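Local coordinates for hypothetical protein AF2198 (Archaeoglobus fulgidus, PDB 1OI0) that carries a zinc-binding Jab1/MPN domain and probably acts as a metallopeptidase, as in relatives that remove ubiquitin, at residues 27-32 with 63-68; 91-96 with 106-111. All blocks are in the same frame, centred on the assembly; numbering follows the deposited sequence.

In the fold
From the N terminus the chain passes through helix 8-21 into strand 27-32, turns back along strand 36-42 and, after a section not modelled (48-60), re-enters the sheet as strand 64-72; contact 1 closes this loop by pairing 27-32 with 63-68. Helix 81-89 then leads to strand 93-98, and contact 2 closes a shorter loop, the hairpin of 91-96 with 106-111. The two loops follow in series, neither enclosing nor crossing the other. Strands 64-72 and 93-98 are sheet neighbours: Phe66 O lies 2.8 Å from Tyr93 N, and Thr68 O lies 2.8 Å from Ile95 N, both probable hydrogen bonds, so the four segments lie in one mixed sheet, contact 2 being the nearer to the zinc.

Contact 1. Residues 27-32 with 63-68; sequences IALLSG and MKVFGT
Leu30 and Gly67 form an antiparallel hydrogen-bonded pair, but the return bond from strand 64-68 is displaced by one residue. Leu30 N donates to Gly67 O at 2.9 Å, whereas Leu30 O accepts from Phe66 N at 2.8 Å and takes a CA-H...O contact from Val65 CA. Past this shift, Lys64 N reaches Gly32 O at 3.0 Å, while Gly32 N to Lys64 O is weak at 3.3 Å. Groups turned outward pair with neighbouring strands, Leu29 with Ile41 and Ser31 with Asp38 and Glu39 on one flank, Phe66 with Tyr93 on the other.

The Phe66 ring, with CG anti to its carbonyl carbon (chi1 -60°), extends along the opposing backbone, bringing CE2 to 3.6 Å from Gly32 N. A CB on Gly32 would press on that atom, and the backbone angles there alone demand glycine. An alanine at Phe66 would probably open a gap beside Ser31 and Gly32, where the ring now lies. On the face bearing Leu29 and Thr68, Leu29 CD2 meets Thr68 CG2 at 3.7 Å. The one-residue shift between Leu30 and Ser31 is a beta bulge in the central sheet of the JAB/MPN fold, whose strand 64-72 runs on to zinc ligands His70 and His72.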
loop_
_atom_site.group_PDB
_atom_site.type_symbol
_atom_site.label_atom_id
_atom_site.label_comp_id
_atom_site.label_asym_id
_atom_site.label_seq_id
_atom_site.Cartn_x
_atom_site.Cartn_y
_atom_site.Cartn_z
ATOM N N ILE A 27 -1.750 6.043 -5.922
ATOM C CA ILE A 27 -1.895 6.144 -4.479
ATOM C C ILE A 27 -3.354 5.917 -4.128
ATOM O O ILE A 27 -4.255 6.302 -4.873
ATOM C CB ILE A 27 -1.424 7.520 -3.929
ATOM C CG1 ILE A 27 -1.421 7.492 -2.392
ATOM C CG2 ILE A 27 -2.324 8.626 -4.443
ATOM C CD1 ILE A 27 -0.710 8.684 -1.743
ATOM N N ALA A 28 -3.576 5.265 -2.995
ATOM C CA ALA A 28 -4.919 4.980 -2.519
ATOM C C ALA A 28 -4.856 4.674 -1.032
ATOM O O ALA A 28 -3.776 4.514 -0.467
ATOM C CB ALA A 28 -5.500 3.787 -3.268
ATOM N N LEU A 29 -6.021 4.612 -0.400
ATOM C CA LEU A 29 -6.088 4.289 1.016
ATOM C C LEU A 29 -6.448 2.817 1.128
ATOM O O LEU A 29 -7.310 2.325 0.404
ATOM C CB LEU A 29 -7.156 5.129 1.715
ATOM C CG LEU A 29 -7.005 6.645 1.607
ATOM C CD1 LEU A 29 -8.140 7.322 2.373
ATOM C CD2 LEU A 29 -5.652 7.071 2.150
ATOM N N LEU A 30 -5.768 2.118 2.024
ATOM C CA LEU A 30 -6.023 0.703 2.250
ATOM C C LEU A 30 -7.221 0.594 3.189
ATOM O O LEU A 30 -7.271 1.265 4.219
ATOM C CB LEU A 30 -4.789 0.057 2.874
ATOM C CG LEU A 30 -3.530 0.049 1.998
ATOM C CD1 LEU A 30 -2.316 -0.340 2.825
ATOM C CD2 LEU A 30 -3.732 -0.918 0.839
ATOM N N SER A 31 -8.196 -0.233 2.831
ATOM C CA SER A 31 -9.380 -0.376 3.667
ATOM C C SER A 31 -9.895 -1.806 3.755
ATOM O O SER A 31 -9.372 -2.715 3.114
ATOM C CB SER A 31 -10.499 0.542 3.162
ATOM O OG SER A 31 -10.906 0.189 1.851
ATOM N N GLY A 32 -10.933 -1.987 4.564
ATOM C CA GLY A 32 -11.526 -3.296 4.752
ATOM C C GLY A 32 -12.034 -3.426 6.173
ATOM O O GLY A 32 -11.997 -2.462 6.938
ATOM N N MET A 63 -16.120 -1.012 8.075
ATOM C CA MET A 63 -15.066 -0.433 7.248
ATOM C C MET A 63 -14.097 0.435 8.043
ATOM O O MET A 63 -14.501 1.195 8.922
ATOM C CB MET A 63 -15.680 0.396 6.118
ATOM C CG MET A 63 -16.294 -0.429 4.999
ATOM S SD MET A 63 -15.060 -1.384 4.083
ATOM C CE MET A 63 -15.287 -3.012 4.783
ATOM N N LYS A 64 -12.812 0.315 7.720
ATOM C CA LYS A 64 -11.771 1.084 8.392
ATOM C C LYS A 64 -10.633 1.408 7.425
ATOM O O LYS A 64 -10.434 0.709 6.432
ATOM C CB LYS A 64 -11.225 0.292 9.584
ATOM C CG LYS A 64 -12.293 -0.103 10.593
ATOM C CD LYS A 64 -11.749 -1.000 11.692
ATOM C CE LYS A 64 -12.868 -1.429 12.636
ATOM N NZ LYS A 64 -12.389 -2.327 13.723
ATOM N N VAL A 65 -9.897 2.476 7.717
ATOM C CA VAL A 65 -8.768 2.887 6.888
ATOM C C VAL A 65 -7.482 2.432 7.565
ATOM O O VAL A 65 -7.064 3.000 8.573
ATOM C CB VAL A 65 -8.722 4.422 6.709
ATOM C CG1 VAL A 65 -7.455 4.827 5.960
ATOM C CG2 VAL A 65 -9.951 4.887 5.948
ATOM N N PHE A 66 -6.855 1.404 7.005
ATOM C CA PHE A 66 -5.629 0.866 7.569
ATOM C C PHE A 66 -4.407 1.718 7.265
ATOM O O PHE A 66 -3.413 1.668 7.986
ATOM C CB PHE A 66 -5.400 -0.558 7.058
ATOM C CG PHE A 66 -6.509 -1.509 7.404
ATOM C CD1 PHE A 66 -6.831 -1.769 8.733
ATOM C CD2 PHE A 66 -7.238 -2.141 6.402
ATOM C CE1 PHE A 66 -7.864 -2.647 9.059
ATOM C CE2 PHE A 66 -8.271 -3.020 6.716
ATOM C CZ PHE A 66 -8.584 -3.274 8.048
ATOM N N GLY A 67 -4.479 2.496 6.193
ATOM C CA GLY A 67 -3.350 3.329 5.842
ATOM C C GLY A 67 -3.339 3.689 4.374
ATOM O O GLY A 67 -4.390 3.907 3.770
ATOM N N THR A 68 -2.146 3.736 3.795
ATOM C CA THR A 68 -2.016 4.098 2.392
ATOM C C THR A 68 -1.144 3.134 1.617
ATOM O O THR A 68 -0.390 2.350 2.183
ATOM C CB THR A 68 -1.369 5.486 2.223
ATOM O OG1 THR A 68 0.008 5.419 2.618
ATOM C CG2 THR A 68 -2.091 6.524 3.067
#

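Contact 2. Residues 91-96 with 106-111; sequences GKYHII and WKCYNR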
loop_
_atom_site.group_PDB
_atom_site.type_symbol
_atom_site.label_atom_id
_atom_site.label_comp_id
_atom_site.label_asym_id
_atom_site.label_seq_id
_atom_site.Cartn_x
_atom_site.Cartn_y
_atom_site.Cartn_z
ATOM N N GLY A 91 -3.289 6.485 9.576
ATOM C CA GLY A 91 -3.137 5.104 9.165
ATOM C C GLY A 91 -1.997 4.380 9.851
ATOM O O GLY A 91 -0.929 4.942 10.098
ATOM N N LYS A 92 -2.234 3.108 10.138
ATOM C CA LYS A 92 -1.257 2.269 10.810
ATOM C C LYS A 92 -0.281 1.604 9.839
ATOM O O LYS A 92 0.901 1.454 10.144
ATOM C CB LYS A 92 -1.981 1.184 11.611
ATOM C CG LYS A 92 -3.137 1.688 12.458
ATOM C CD LYS A 92 -3.866 0.533 13.134
ATOM C CE LYS A 92 -5.117 1.009 13.858
ATOM N NZ LYS A 92 -6.121 1.588 12.921
ATOM N N TYR A 93 -0.773 1.224 8.663
ATOM C CA TYR A 93 0.057 0.532 7.686
ATOM C C TYR A 93 0.184 1.260 6.364
ATOM O O TYR A 93 -0.765 1.877 5.889
ATOM C CB TYR A 93 -0.513 -0.858 7.436
ATOM C CG TYR A 93 -0.685 -1.647 8.709
ATOM C CD1 TYR A 93 0.413 -2.209 9.353
ATOM C CD2 TYR A 93 -1.940 -1.792 9.292
ATOM C CE1 TYR A 93 0.267 -2.899 10.552
ATOM C CE2 TYR A 93 -2.098 -2.478 10.491
ATOM C CZ TYR A 93 -0.989 -3.028 11.111
ATOM O OH TYR A 93 -1.136 -3.712 12.293
ATOM N N HIS A 94 1.367 1.168 5.772
ATOM C CA HIS A 94 1.617 1.825 4.501
ATOM C C HIS A 94 2.442 0.963 3.565
ATOM O O HIS A 94 3.579 0.605 3.860
ATOM C CB HIS A 94 2.300 3.171 4.747
ATOM C CG HIS A 94 1.507 4.087 5.625
ATOM N ND1 HIS A 94 1.610 4.075 7.000
ATOM C CD2 HIS A 94 0.545 4.993 5.329
ATOM C CE1 HIS A 94 0.747 4.933 7.511
ATOM N NE2 HIS A 94 0.088 5.503 6.520
ATOM N N ILE A 95 1.848 0.628 2.425
ATOM C CA ILE A 95 2.511 -0.205 1.436
ATOM C C ILE A 95 3.125 0.607 0.302
ATOM O O ILE A 95 2.569 1.613 -0.127
ATOM C CB ILE A 95 1.515 -1.204 0.807
ATOM C CG1 ILE A 95 0.981 -2.150 1.883
ATOM C CG2 ILE A 95 2.182 -1.970 -0.335
ATOM C CD1 ILE A 95 -0.136 -3.049 1.392
ATOM N N ILE A 96 4.291 0.173 -0.147
ATOM C CA ILE A 96 4.942 0.800 -1.291
ATOM C C ILE A 96 5.179 -0.319 -2.291
ATOM O O ILE A 96 5.715 -1.373 -1.936
ATOM C CB ILE A 96 6.320 1.416 -0.951
ATOM C CG1 ILE A 96 6.157 2.592 0.012
ATOM C CG2 ILE A 96 7.006 1.890 -2.242
ATOM C CD1 ILE A 96 7.465 3.277 0.350
ATOM N N TRP A 106 6.669 -5.348 -3.550
ATOM C CA TRP A 106 5.970 -4.556 -2.553
ATOM C C TRP A 106 6.528 -4.779 -1.154
ATOM O O TRP A 106 7.090 -5.834 -0.857
ATOM C CB TRP A 106 4.481 -4.903 -2.550
ATOM C CG TRP A 106 4.183 -6.310 -2.097
ATOM C CD1 TRP A 106 4.193 -7.438 -2.864
ATOM C CD2 TRP A 106 3.860 -6.732 -0.766
ATOM N NE1 TRP A 106 3.892 -8.540 -2.093
ATOM C CE2 TRP A 106 3.687 -8.133 -0.801
ATOM C CE3 TRP A 106 3.704 -6.062 0.454
ATOM C CZ2 TRP A 106 3.361 -8.877 0.335
ATOM C CZ3 TRP A 106 3.380 -6.800 1.587
ATOM C CH2 TRP A 106 3.214 -8.196 1.517
ATOM N N LYS A 107 6.362 -3.770 -0.307
ATOM C CA LYS A 107 6.803 -3.822 1.085
ATOM C C LYS A 107 5.830 -2.997 1.921
ATOM O O LYS A 107 5.238 -2.038 1.427
ATOM C CB LYS A 107 8.224 -3.263 1.231
ATOM C CG LYS A 107 9.277 -4.040 0.464
ATOM C CD LYS A 107 10.663 -3.471 0.702
ATOM C CE LYS A 107 11.711 -4.230 -0.093
ATOM N NZ LYS A 107 11.720 -5.679 0.253
ATOM N N CYS A 108 5.649 -3.376 3.183
ATOM C CA CYS A 108 4.744 -2.652 4.065
ATOM C C CYS A 108 5.520 -2.043 5.228
ATOM O O CYS A 108 6.495 -2.624 5.711
ATOM C CB CYS A 108 3.655 -3.592 4.602
ATOM S SG CYS A 108 2.297 -2.763 5.469
ATOM N N TYR A 109 5.077 -0.870 5.666
ATOM C CA TYR A 109 5.714 -0.152 6.766
ATOM C C TYR A 109 4.667 0.337 7.759
ATOM O O TYR A 109 3.489 0.448 7.426
ATOM C CB TYR A 109 6.496 1.056 6.227
ATOM C CG TYR A 109 7.480 0.708 5.135
ATOM C CD1 TYR A 109 7.082 0.648 3.797
ATOM C CD2 TYR A 109 8.801 0.382 5.444
ATOM C CE1 TYR A 109 7.974 0.267 2.801
ATOM C CE2 TYR A 109 9.697 -0.005 4.460
ATOM C CZ TYR A 109 9.277 -0.060 3.137
ATOM O OH TYR A 109 10.160 -0.446 2.158
ATOM N N ASN A 110 5.097 0.619 8.987
ATOM C CA ASN A 110 4.177 1.117 10.000
ATOM C C ASN A 110 4.135 2.644 9.947
ATOM O O ASN A 110 4.767 3.257 9.083
ATOM C CB ASN A 110 4.591 0.645 11.403
ATOM C CG ASN A 110 6.039 0.951 11.722
ATOM O OD1 ASN A 110 6.565 1.991 11.337
ATOM N ND2 ASN A 110 6.690 0.046 12.448
ATOM N N ARG A 111 3.392 3.256 10.865
ATOM C CA ARG A 111 3.258 4.709 10.893
ATOM C C ARG A 111 4.592 5.421 11.102
ATOM O O ARG A 111 4.697 6.630 10.886
ATOM C CB ARG A 111 2.264 5.115 11.990
ATOM C CG ARG A 111 1.977 6.608 12.077
ATOM C CD ARG A 111 0.887 6.891 13.101
ATOM N NE ARG A 111 0.702 8.321 13.338
ATOM C CZ ARG A 111 1.594 9.102 13.943
ATOM N NH1 ARG A 111 2.739 8.596 14.378
ATOM N NH2 ARG A 111 1.341 10.391 14.112
HETATM O O HOH W 1 1.643 1.757 12.678
#
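Tyr109 CE1 lies 3.9 Å from Ile96 CD1 in the tightly packed part of this contact. The tyrosine ring, swung beside its own backbone N (chi1 -53°), passes an edge by His94 O, and its OH is hydrogen-bonded to Cys77 O. Ile96 packs on the zinc ligands His70 and Asp83. Backbone bonds fix this region: Ile96 and Lys107 exchange two, Ile96 N to Lys107 O at 2.9 Å being the straighter, with 167° at the hydrogen, and His94 and Tyr109 two more, both 2.8 Å from N to O. His94 is buried here, its ring stacked with Phe87 and NE2 bonded to Phe90 O, yet ND1 has no polar partner. These strands are the two arms of a beta hairpin whose Ile96-Tyr109 face turns toward helix 81-89 and the zinc site. On the other face, Cys108 SG touches Ile95 CG1 at 3.9 Å and also Tyr93 CB. Toward Lys92 and Arg111 the direct pairing gives way: Lys92 O and Arg111 N are 3.2 Å apart at a poor angle for bonding. One water bridges them instead, donating to Lys92 O and accepting from Arg111 N. Exposed Arg111 lays CB 3.7 Å from Gly91 O, its extended chain leading away.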